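Local coordinates for protein glycerol dehydrogenase (Schizosaccharomyces pombe, PDB 1TA9) that oxidises glycerol to dihydroxyacetone with NAD(+) as hydride acceptor, probably at a catalytic zinc ion, and serves in the assimilation of glycerol, at residues 267-278 / 290-301; 152-162 / 174-184. All coordinates share one frame; numbering follows the deposited sequence.

Interaction 1 of 2, residues 267-278 / 290-301; sequences CKDTLEKYALSA and AFENVVEANTLM
The side-chain amide of N293 lies over the centre of one face of the Y274 ring, its ND2 3.4 Å above the ring plane. The two flat groups are inclined at 63°, so the amide meets the ring nitrogen-first rather than stacking on it. K273 CB borders the opposite face. D349 of the third subunit fixes both polar ends, its O taking Y274 OH and its OD1 taking N293 ND2, while R64 of the second subunit donates to N293 OD1. Next to N293 in sequence, V294 sets CG2 anti to its carbonyl carbon, and this methyl meets both the backbone O of Y274 and A278 CB, which lie to the same side of it; the 3.3 Å from V294 CG2 to A278 CB is tighter than usual carbon packing. A278 CB also rests on F291 CA, at 3.7 Å. At the other end the T270 and M301 side chains cross at about a right angle, with T270 OG1 3.6 Å from M301 CE, while T270 CG2 packs on A297 CB. The T270 hydroxyl itself is bonded to A266 O. L271 CD2 reaches A297 CB at 4.1 Å. No hydrogen bond links the two segments. Their axes approach to 7.9 Å at a signed angle of -118°, a steep, close crossing that small alanines permit, as belongs to the all-helical domain of iron-containing alcohol dehydrogenases.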
loop_
_atom_site.group_PDB
_atom_site.type_symbol
_atom_site.label_atom_id
_atom_site.label_comp_id
_atom_site.label_asym_id
_atom_site.label_seq_id
_atom_site.Cartn_x
_atom_site.Cartn_y
_atom_site.Cartn_z
ATOM N N CYS B 267 -5.540 24.415 7.708
ATOM C CA CYS B 267 -6.279 24.493 8.963
ATOM C C CYS B 267 -6.597 23.076 9.463
ATOM O O CYS B 267 -6.251 22.708 10.585
ATOM C CB CYS B 267 -7.576 25.272 8.743
ATOM S SG CYS B 267 -8.544 25.552 10.236
ATOM N N LYS B 268 -7.257 22.291 8.618
ATOM C CA LYS B 268 -7.627 20.915 8.956
ATOM C C LYS B 268 -6.418 20.096 9.419
ATOM O O LYS B 268 -6.452 19.447 10.467
ATOM C CB LYS B 268 -8.261 20.237 7.738
ATOM C CG LYS B 268 -8.621 18.766 7.929
ATOM C CD LYS B 268 -9.145 18.175 6.623
ATOM C CE LYS B 268 -9.691 16.765 6.797
ATOM N NZ LYS B 268 -8.633 15.795 7.173
ATOM N N ASP B 269 -5.350 20.132 8.629
ATOM C CA ASP B 269 -4.138 19.381 8.939
ATOM C C ASP B 269 -3.477 19.791 10.247
ATOM O O ASP B 269 -3.003 18.944 11.008
ATOM C CB ASP B 269 -3.117 19.533 7.813
ATOM C CG ASP B 269 -3.509 18.775 6.558
ATOM O OD1 ASP B 269 -2.749 18.851 5.569
ATOM O OD2 ASP B 269 -4.568 18.109 6.557
ATOM N N THR B 270 -3.429 21.094 10.500
ATOM C CA THR B 270 -2.806 21.606 11.719
ATOM C C THR B 270 -3.582 21.186 12.964
ATOM O O THR B 270 -2.992 20.816 13.987
ATOM C CB THR B 270 -2.696 23.141 11.660
ATOM O OG1 THR B 270 -1.901 23.504 10.526
ATOM C CG2 THR B 270 -2.041 23.691 12.926
ATOM N N LEU B 271 -4.906 21.234 12.883
ATOM C CA LEU B 271 -5.721 20.841 14.024
ATOM C C LEU B 271 -5.524 19.355 14.318
ATOM O O LEU B 271 -5.395 18.952 15.474
ATOM C CB LEU B 271 -7.196 21.121 13.744
ATOM C CG LEU B 271 -7.590 22.591 13.585
ATOM C CD1 LEU B 271 -9.071 22.662 13.243
ATOM C CD2 LEU B 271 -7.296 23.363 14.880
ATOM N N GLU B 272 -5.503 18.542 13.267
ATOM C CA GLU B 272 -5.316 17.108 13.433
ATOM C C GLU B 272 -4.002 16.788 14.137
ATOM O O GLU B 272 -3.945 15.913 14.997
ATOM C CB GLU B 272 -5.359 16.407 12.072
ATOM C CG GLU B 272 -6.774 16.191 11.552
ATOM C CD GLU B 272 -6.814 15.457 10.220
ATOM O OE1 GLU B 272 -6.025 14.504 10.029
ATOM O OE2 GLU B 272 -7.649 15.827 9.369
ATOM N N LYS B 273 -2.950 17.510 13.784
ATOM C CA LYS B 273 -1.643 17.270 14.381
ATOM C C LYS B 273 -1.448 17.904 15.753
ATOM O O LYS B 273 -0.885 17.280 16.653
ATOM C CB LYS B 273 -0.531 17.802 13.472
ATOM C CG LYS B 273 -0.347 17.076 12.150
ATOM C CD LYS B 273 0.744 17.774 11.337
ATOM C CE LYS B 273 0.994 17.091 10.002
ATOM N NZ LYS B 273 2.050 17.818 9.235
ATOM N N TYR B 274 -1.938 19.127 15.918
ATOM C CA TYR B 274 -1.698 19.868 17.150
ATOM C C TYR B 274 -2.839 20.311 18.065
ATOM O O TYR B 274 -2.577 20.883 19.119
ATOM C CB TYR B 274 -0.868 21.102 16.792
ATOM C CG TYR B 274 0.394 20.774 16.028
ATOM C CD1 TYR B 274 1.486 20.201 16.672
ATOM C CD2 TYR B 274 0.484 21.008 14.653
ATOM C CE1 TYR B 274 2.641 19.864 15.974
ATOM C CE2 TYR B 274 1.641 20.673 13.939
ATOM C CZ TYR B 274 2.714 20.103 14.611
ATOM O OH TYR B 274 3.871 19.777 13.938
ATOM N N ALA B 275 -4.089 20.064 17.698
ATOM C CA ALA B 275 -5.186 20.517 18.555
ATOM C C ALA B 275 -5.095 20.074 20.020
ATOM O O ALA B 275 -5.195 20.903 20.933
ATOM C CB ALA B 275 -6.532 20.089 17.965
ATOM N N LEU B 276 -4.911 18.779 20.253
ATOM C CA LEU B 276 -4.834 18.287 21.626
ATOM C C LEU B 276 -3.583 18.749 22.365
ATOM O O LEU B 276 -3.636 19.007 23.565
ATOM C CB LEU B 276 -4.921 16.758 21.668
ATOM C CG LEU B 276 -4.768 16.130 23.061
ATOM C CD1 LEU B 276 -5.681 16.831 24.071
ATOM C CD2 LEU B 276 -5.090 14.645 22.987
ATOM N N SER B 277 -2.459 18.856 21.662
ATOM C CA SER B 277 -1.236 19.301 22.324
ATOM C C SER B 277 -1.351 20.793 22.669
ATOM O O SER B 277 -0.814 21.243 23.677
ATOM C CB SER B 277 0.013 19.011 21.465
ATOM O OG SER B 277 -0.171 19.336 20.101
ATOM N N ALA B 278 -2.071 21.552 21.848
ATOM C CA ALA B 278 -2.276 22.979 22.116
ATOM C C ALA B 278 -3.194 23.106 23.333
ATOM O O ALA B 278 -2.997 23.963 24.196
ATOM C CB ALA B 278 -2.922 23.657 20.914
ATOM N N ALA B 290 3.430 24.052 19.388
ATOM C CA ALA B 290 2.183 23.362 19.077
ATOM C C ALA B 290 1.009 24.299 19.370
ATOM O O ALA B 290 0.078 24.416 18.568
ATOM C CB ALA B 290 2.067 22.084 19.911
ATOM N N PHE B 291 1.060 24.962 20.522
ATOM C CA PHE B 291 0.019 25.911 20.915
ATOM C C PHE B 291 -0.021 27.040 19.889
ATOM O O PHE B 291 -1.087 27.420 19.405
ATOM C CB PHE B 291 0.325 26.496 22.304
ATOM C CG PHE B 291 -0.577 27.645 22.696
ATOM C CD1 PHE B 291 -1.900 27.417 23.062
ATOM C CD2 PHE B 291 -0.098 28.953 22.700
ATOM C CE1 PHE B 291 -2.738 28.475 23.428
ATOM C CE2 PHE B 291 -0.925 30.019 23.063
ATOM C CZ PHE B 291 -2.249 29.777 23.428
ATOM N N GLU B 292 1.148 27.580 19.560
ATOM C CA GLU B 292 1.222 28.661 18.582
ATOM C C GLU B 292 0.666 28.223 17.225
ATOM O O GLU B 292 0.066 29.025 16.506
ATOM C CB GLU B 292 2.674 29.132 18.420
ATOM C CG GLU B 292 3.286 29.722 19.689
ATOM C CD GLU B 292 3.373 31.243 19.662
ATOM O OE1 GLU B 292 3.744 31.834 20.697
ATOM O OE2 GLU B 292 3.083 31.852 18.608
ATOM N N ASN B 293 0.866 26.957 16.866
ATOM C CA ASN B 293 0.364 26.462 15.586
ATOM C C ASN B 293 -1.156 26.530 15.531
ATOM O O ASN B 293 -1.742 26.905 14.509
ATOM C CB ASN B 293 0.794 25.012 15.344
ATOM C CG ASN B 293 2.275 24.877 15.079
ATOM O OD1 ASN B 293 2.945 25.838 14.689
ATOM N ND2 ASN B 293 2.796 23.669 15.267
ATOM N N VAL B 294 -1.793 26.159 16.636
ATOM C CA VAL B 294 -3.247 26.170 16.699
ATOM C C VAL B 294 -3.785 27.597 16.767
ATOM O O VAL B 294 -4.883 27.875 16.284
ATOM C CB VAL B 294 -3.748 25.325 17.892
ATOM C CG1 VAL B 294 -5.266 25.421 18.016
ATOM C CG2 VAL B 294 -3.334 23.872 17.678
ATOM N N VAL B 295 -3.020 28.509 17.359
ATOM C CA VAL B 295 -3.466 29.897 17.394
ATOM C C VAL B 295 -3.494 30.355 15.935
ATOM O O VAL B 295 -4.430 31.040 15.504
ATOM C CB VAL B 295 -2.511 30.800 18.214
ATOM C CG1 VAL B 295 -2.854 32.269 17.980
ATOM C CG2 VAL B 295 -2.645 30.476 19.701
ATOM N N GLU B 296 -2.484 29.958 15.162
ATOM C CA GLU B 296 -2.459 30.339 13.750
ATOM C C GLU B 296 -3.613 29.669 12.998
ATOM O O GLU B 296 -4.263 30.293 12.166
ATOM C CB GLU B 296 -1.129 29.960 13.070
ATOM C CG GLU B 296 -1.069 30.492 11.634
ATOM C CD GLU B 296 0.023 29.880 10.773
ATOM O OE1 GLU B 296 -0.160 29.878 9.535
ATOM O OE2 GLU B 296 1.055 29.417 11.306
ATOM N N ALA B 297 -3.870 28.399 13.290
ATOM C CA ALA B 297 -4.952 27.679 12.623
ATOM C C ALA B 297 -6.315 28.289 12.952
ATOM O O ALA B 297 -7.164 28.457 12.073
ATOM C CB ALA B 297 -4.930 26.207 13.027
ATOM N N ASN B 298 -6.515 28.623 14.221
ATOM C CA ASN B 298 -7.774 29.202 14.674
ATOM C C ASN B 298 -8.022 30.606 14.143
ATOM O O ASN B 298 -9.168 31.019 13.974
ATOM C CB ASN B 298 -7.806 29.272 16.206
ATOM C CG ASN B 298 -8.073 27.930 16.852
ATOM O OD1 ASN B 298 -8.099 26.897 16.185
ATOM N ND2 ASN B 298 -8.268 27.940 18.166
ATOM N N THR B 299 -6.947 31.342 13.896
ATOM C CA THR B 299 -7.065 32.725 13.454
ATOM C C THR B 299 -6.782 32.966 11.977
ATOM O O THR B 299 -7.689 33.299 11.215
ATOM C CB THR B 299 -6.135 33.623 14.293
ATOM O OG1 THR B 299 -6.168 33.187 15.660
ATOM C CG2 THR B 299 -6.599 35.074 14.236
ATOM N N LEU B 300 -5.529 32.802 11.571
ATOM C CA LEU B 300 -5.160 33.035 10.175
ATOM C C LEU B 300 -5.712 32.007 9.192
ATOM O O LEU B 300 -6.412 32.366 8.239
ATOM C CB LEU B 300 -3.635 33.093 10.032
ATOM C CG LEU B 300 -3.071 33.329 8.625
ATOM C CD1 LEU B 300 -3.474 34.708 8.116
ATOM C CD2 LEU B 300 -1.558 33.200 8.666
ATOM N N MET B 301 -5.408 30.732 9.416
ATOM C CA MET B 301 -5.866 29.687 8.503
ATOM C C MET B 301 -7.384 29.579 8.416
ATOM O O MET B 301 -7.962 29.600 7.326
ATOM C CB MET B 301 -5.271 28.337 8.906
ATOM C CG MET B 301 -3.753 28.278 8.826
ATOM S SD MET B 301 -3.165 26.663 9.340
ATOM C CE MET B 301 -2.011 27.090 10.685
#

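Interaction 2 of 2, residues 152-162 / 174-184; sequences VGGGKTMDSAK and ICPTTASSDAA. With K (potassium ion), chain J.
With CG anti to its carbonyl carbon (chi1 -68°) and an extended chi2, M158 brings SD across I174, and the bend at chi3 lays CE against P176 CB. I174 answers with CG2 anti to its backbone N, and this methyl meets M158 SD at 3.2 Å and M158 CG at 3.4 Å, a tight fit in which the two side chains cross obliquely. M158 SD also touches A184 CB, so one thioether bridges the strand and the loop beyond it. Cut back to an alanine here, the side chain would be likely to leave I174 CG2, P176 CB and A184 CB without their common partner and open a gap between helix and strand. K162 stays extended beyond CG; its CG packs on I174 CD1 at 3.7 Å, and its NZ makes weak bonds to A183 O (2.9 Å) and A184 O, with S186 O as its stronger partner. Between the strands, G153 N donates to C175 O at 3.0 Å with an N-H...O angle of 158°. Just past the strand, T177 N returns a longer bond to G153 O, arriving 47° out of the carbonyl plane, and water 1 donates to the same oxygen at 2.6 Å. T177 OG1 comes within 3.3 Å of G153 CA, close against the glycine backbone. Strand 148-153, helix 155-167 and strand 172-176 form a beta-alpha-beta unit, and the residues from G155 to D159 and T177 to S180 probably bind NAD(+), as in this family. Chemically, then, an apolar seam holds the helix to the sheet, while backbone carbonyls gather round the K162 ammonium and probably stabilise its positive charge beside the cofactor site.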
loop_
_atom_site.group_PDB
_atom_site.type_symbol
_atom_site.label_atom_id
_atom_site.label_comp_id
_atom_site.label_asym_id
_atom_site.label_seq_id
_atom_site.Cartn_x
_atom_site.Cartn_y
_atom_site.Cartn_z
ATOM N N VAL B 152 -8.888 46.005 20.597
ATOM C CA VAL B 152 -8.244 44.965 21.391
ATOM C C VAL B 152 -9.258 44.208 22.247
ATOM O O VAL B 152 -9.905 44.798 23.110
ATOM C CB VAL B 152 -7.170 45.572 22.329
ATOM C CG1 VAL B 152 -6.349 44.460 22.974
ATOM C CG2 VAL B 152 -6.275 46.525 21.557
ATOM N N GLY B 153 -9.397 42.904 22.011
ATOM C CA GLY B 153 -10.334 42.119 22.795
ATOM C C GLY B 153 -11.111 41.061 22.031
ATOM O O GLY B 153 -10.579 40.411 21.131
ATOM N N GLY B 154 -12.378 40.890 22.395
ATOM C CA GLY B 154 -13.213 39.895 21.745
ATOM C C GLY B 154 -13.991 40.390 20.537
ATOM O O GLY B 154 -13.829 41.529 20.097
ATOM N N GLY B 155 -14.851 39.518 20.013
ATOM C CA GLY B 155 -15.660 39.831 18.846
ATOM C C GLY B 155 -16.369 41.172 18.829
ATOM O O GLY B 155 -16.300 41.895 17.835
ATOM N N LYS B 156 -17.062 41.505 19.913
ATOM C CA LYS B 156 -17.775 42.774 19.987
ATOM C C LYS B 156 -16.823 43.952 19.828
ATOM O O LYS B 156 -17.113 44.900 19.098
ATOM C CB LYS B 156 -18.526 42.896 21.316
ATOM C CG LYS B 156 -19.765 42.012 21.424
ATOM C CD LYS B 156 -20.525 42.301 22.712
ATOM C CE LYS B 156 -21.785 41.461 22.817
ATOM N NZ LYS B 156 -22.555 41.782 24.055
ATOM N N THR B 157 -15.685 43.894 20.509
ATOM C CA THR B 157 -14.714 44.975 20.413
ATOM C C THR B 157 -14.103 45.018 19.015
ATOM O O THR B 157 -13.919 46.094 18.440
ATOM C CB THR B 157 -13.584 44.806 21.447
ATOM O OG1 THR B 157 -14.145 44.788 22.763
ATOM C CG2 THR B 157 -12.587 45.952 21.347
ATOM N N MET B 158 -13.794 43.844 18.472
ATOM C CA MET B 158 -13.198 43.761 17.144
ATOM C C MET B 158 -14.147 44.283 16.069
ATOM O O MET B 158 -13.726 44.980 15.147
ATOM C CB MET B 158 -12.782 42.316 16.834
ATOM C CG MET B 158 -11.623 41.811 17.693
ATOM S SD MET B 158 -10.916 40.224 17.149
ATOM C CE MET B 158 -11.713 39.083 18.296
ATOM N N ASP B 159 -15.430 43.953 16.186
ATOM C CA ASP B 159 -16.397 44.423 15.206
ATOM C C ASP B 159 -16.654 45.918 15.343
ATOM O O ASP B 159 -16.889 46.607 14.351
ATOM C CB ASP B 159 -17.703 43.637 15.324
ATOM C CG ASP B 159 -17.571 42.229 14.784
ATOM O OD1 ASP B 159 -17.054 42.081 13.658
ATOM O OD2 ASP B 159 -17.979 41.274 15.474
ATOM N N SER B 160 -16.603 46.420 16.571
ATOM C CA SER B 160 -16.812 47.843 16.805
ATOM C C SER B 160 -15.665 48.622 16.161
ATOM O O SER B 160 -15.871 49.687 15.573
ATOM C CB SER B 160 -16.865 48.131 18.309
ATOM O OG SER B 160 -18.003 47.524 18.903
ATOM N N ALA B 161 -14.458 48.073 16.265
ATOM C CA ALA B 161 -13.276 48.708 15.693
ATOM C C ALA B 161 -13.362 48.779 14.169
ATOM O O ALA B 161 -13.031 49.802 13.568
ATOM C CB ALA B 161 -12.022 47.947 16.109
ATOM N N LYS B 162 -13.809 47.689 13.550
ATOM C CA LYS B 162 -13.938 47.630 12.099
ATOM C C LYS B 162 -14.983 48.626 11.617
ATOM O O LYS B 162 -14.801 49.291 10.597
ATOM C CB LYS B 162 -14.334 46.216 11.655
ATOM C CG LYS B 162 -13.278 45.153 11.931
ATOM C CD LYS B 162 -13.763 43.766 11.533
ATOM C CE LYS B 162 -12.742 42.700 11.923
ATOM N NZ LYS B 162 -13.184 41.317 11.564
ATOM N N ILE B 174 -6.699 44.844 14.341
ATOM C CA ILE B 174 -7.488 43.973 15.208
ATOM C C ILE B 174 -6.586 43.089 16.065
ATOM O O ILE B 174 -5.747 42.355 15.542
ATOM C CB ILE B 174 -8.413 43.085 14.349
ATOM C CG1 ILE B 174 -9.223 43.957 13.382
ATOM C CG2 ILE B 174 -9.343 42.277 15.238
ATOM C CD1 ILE B 174 -10.199 44.924 14.051
ATOM N N CYS B 175 -6.768 43.160 17.383
ATOM C CA CYS B 175 -5.947 42.391 18.309
ATOM C C CYS B 175 -6.776 41.469 19.190
ATOM O O CYS B 175 -7.197 41.851 20.282
ATOM C CB CYS B 175 -5.142 43.338 19.197
ATOM S SG CYS B 175 -4.364 44.689 18.303
ATOM N N PRO B 176 -7.024 40.237 18.727
ATOM C CA PRO B 176 -7.812 39.299 19.526
ATOM C C PRO B 176 -7.072 38.934 20.814
ATOM O O PRO B 176 -5.855 38.744 20.801
ATOM C CB PRO B 176 -7.990 38.109 18.584
ATOM C CG PRO B 176 -6.755 38.150 17.749
ATOM C CD PRO B 176 -6.593 39.623 17.458
ATOM N N THR B 177 -7.808 38.839 21.918
ATOM C CA THR B 177 -7.206 38.502 23.202
ATOM C C THR B 177 -7.465 37.047 23.600
ATOM O O THR B 177 -7.048 36.589 24.668
ATOM C CB THR B 177 -7.701 39.453 24.306
ATOM O OG1 THR B 177 -9.132 39.481 24.315
ATOM C CG2 THR B 177 -7.170 40.860 24.052
ATOM N N THR B 178 -8.161 36.332 22.723
ATOM C CA THR B 178 -8.445 34.913 22.901
ATOM C C THR B 178 -8.494 34.371 21.480
ATOM O O THR B 178 -8.651 35.133 20.529
ATOM C CB THR B 178 -9.811 34.647 23.565
ATOM O OG1 THR B 178 -10.847 35.244 22.780
ATOM C CG2 THR B 178 -9.845 35.213 24.981
ATOM N N ALA B 179 -8.346 33.064 21.328
ATOM C CA ALA B 179 -8.390 32.466 20.000
ATOM C C ALA B 179 -9.638 31.593 19.948
ATOM O O ALA B 179 -9.551 30.389 19.719
ATOM C CB ALA B 179 -7.135 31.624 19.772
ATOM N N SER B 180 -10.799 32.216 20.150
ATOM C CA SER B 180 -12.067 31.490 20.189
ATOM C C SER B 180 -12.930 31.454 18.930
ATOM O O SER B 180 -13.955 30.776 18.909
ATOM C CB SER B 180 -12.910 32.012 21.355
ATOM O OG SER B 180 -13.165 33.397 21.212
ATOM N N SER B 181 -12.529 32.178 17.891
ATOM C CA SER B 181 -13.270 32.196 16.630
ATOM C C SER B 181 -12.336 32.733 15.555
ATOM O O SER B 181 -11.249 33.220 15.864
ATOM C CB SER B 181 -14.504 33.101 16.730
ATOM O OG SER B 181 -14.161 34.462 16.506
ATOM N N ASP B 182 -12.749 32.645 14.296
ATOM C CA ASP B 182 -11.920 33.143 13.201
ATOM C C ASP B 182 -12.448 34.465 12.648
ATOM O O ASP B 182 -12.224 34.799 11.486
ATOM C CB ASP B 182 -11.833 32.106 12.069
ATOM C CG ASP B 182 -13.195 31.596 11.630
ATOM O OD1 ASP B 182 -14.181 32.345 11.775
ATOM O OD2 ASP B 182 -13.283 30.450 11.126
ATOM N N ALA B 183 -13.135 35.230 13.491
ATOM C CA ALA B 183 -13.697 36.507 13.062
ATOM C C ALA B 183 -12.653 37.606 12.857
ATOM O O ALA B 183 -12.847 38.509 12.042
ATOM C CB ALA B 183 -14.739 36.976 14.070
ATOM N N ALA B 184 -11.548 37.520 13.588
ATOM C CA ALA B 184 -10.495 38.530 13.524
ATOM C C ALA B 184 -10.087 39.028 12.133
ATOM O O ALA B 184 -10.111 40.226 11.863
ATOM C CB ALA B 184 -9.258 38.024 14.278
HETATM K K K J . -15.062 28.541 10.579
HETATM O O HOH W 1 -10.618 37.768 20.979
HETATM O O HOH W 2 -16.208 27.861 8.370
#

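Overall arrangement
Interaction 2 belongs to the nucleotide-binding half of the chain and interaction 1 to the helical half; their centres lie 18 Å apart. They meet where N298 ND2 probably donates to A179 O at 3.2 Å, where N298 O packs on D182 CB at 3.5 Å, and where T299 CG2 touches A184 CB. Helix 289-307 thus flanks the loop from T177 to A184 that leads from the probable NAD(+) site to the metals. In that loop D182 OD2 binds the potassium ion at 2.7 Å and accepts from S302. D232 binds both potassium and zinc, with H315 and H333 completing the protein ligands of the zinc. The C267 side chain is about 7 Å from this same potassium ion.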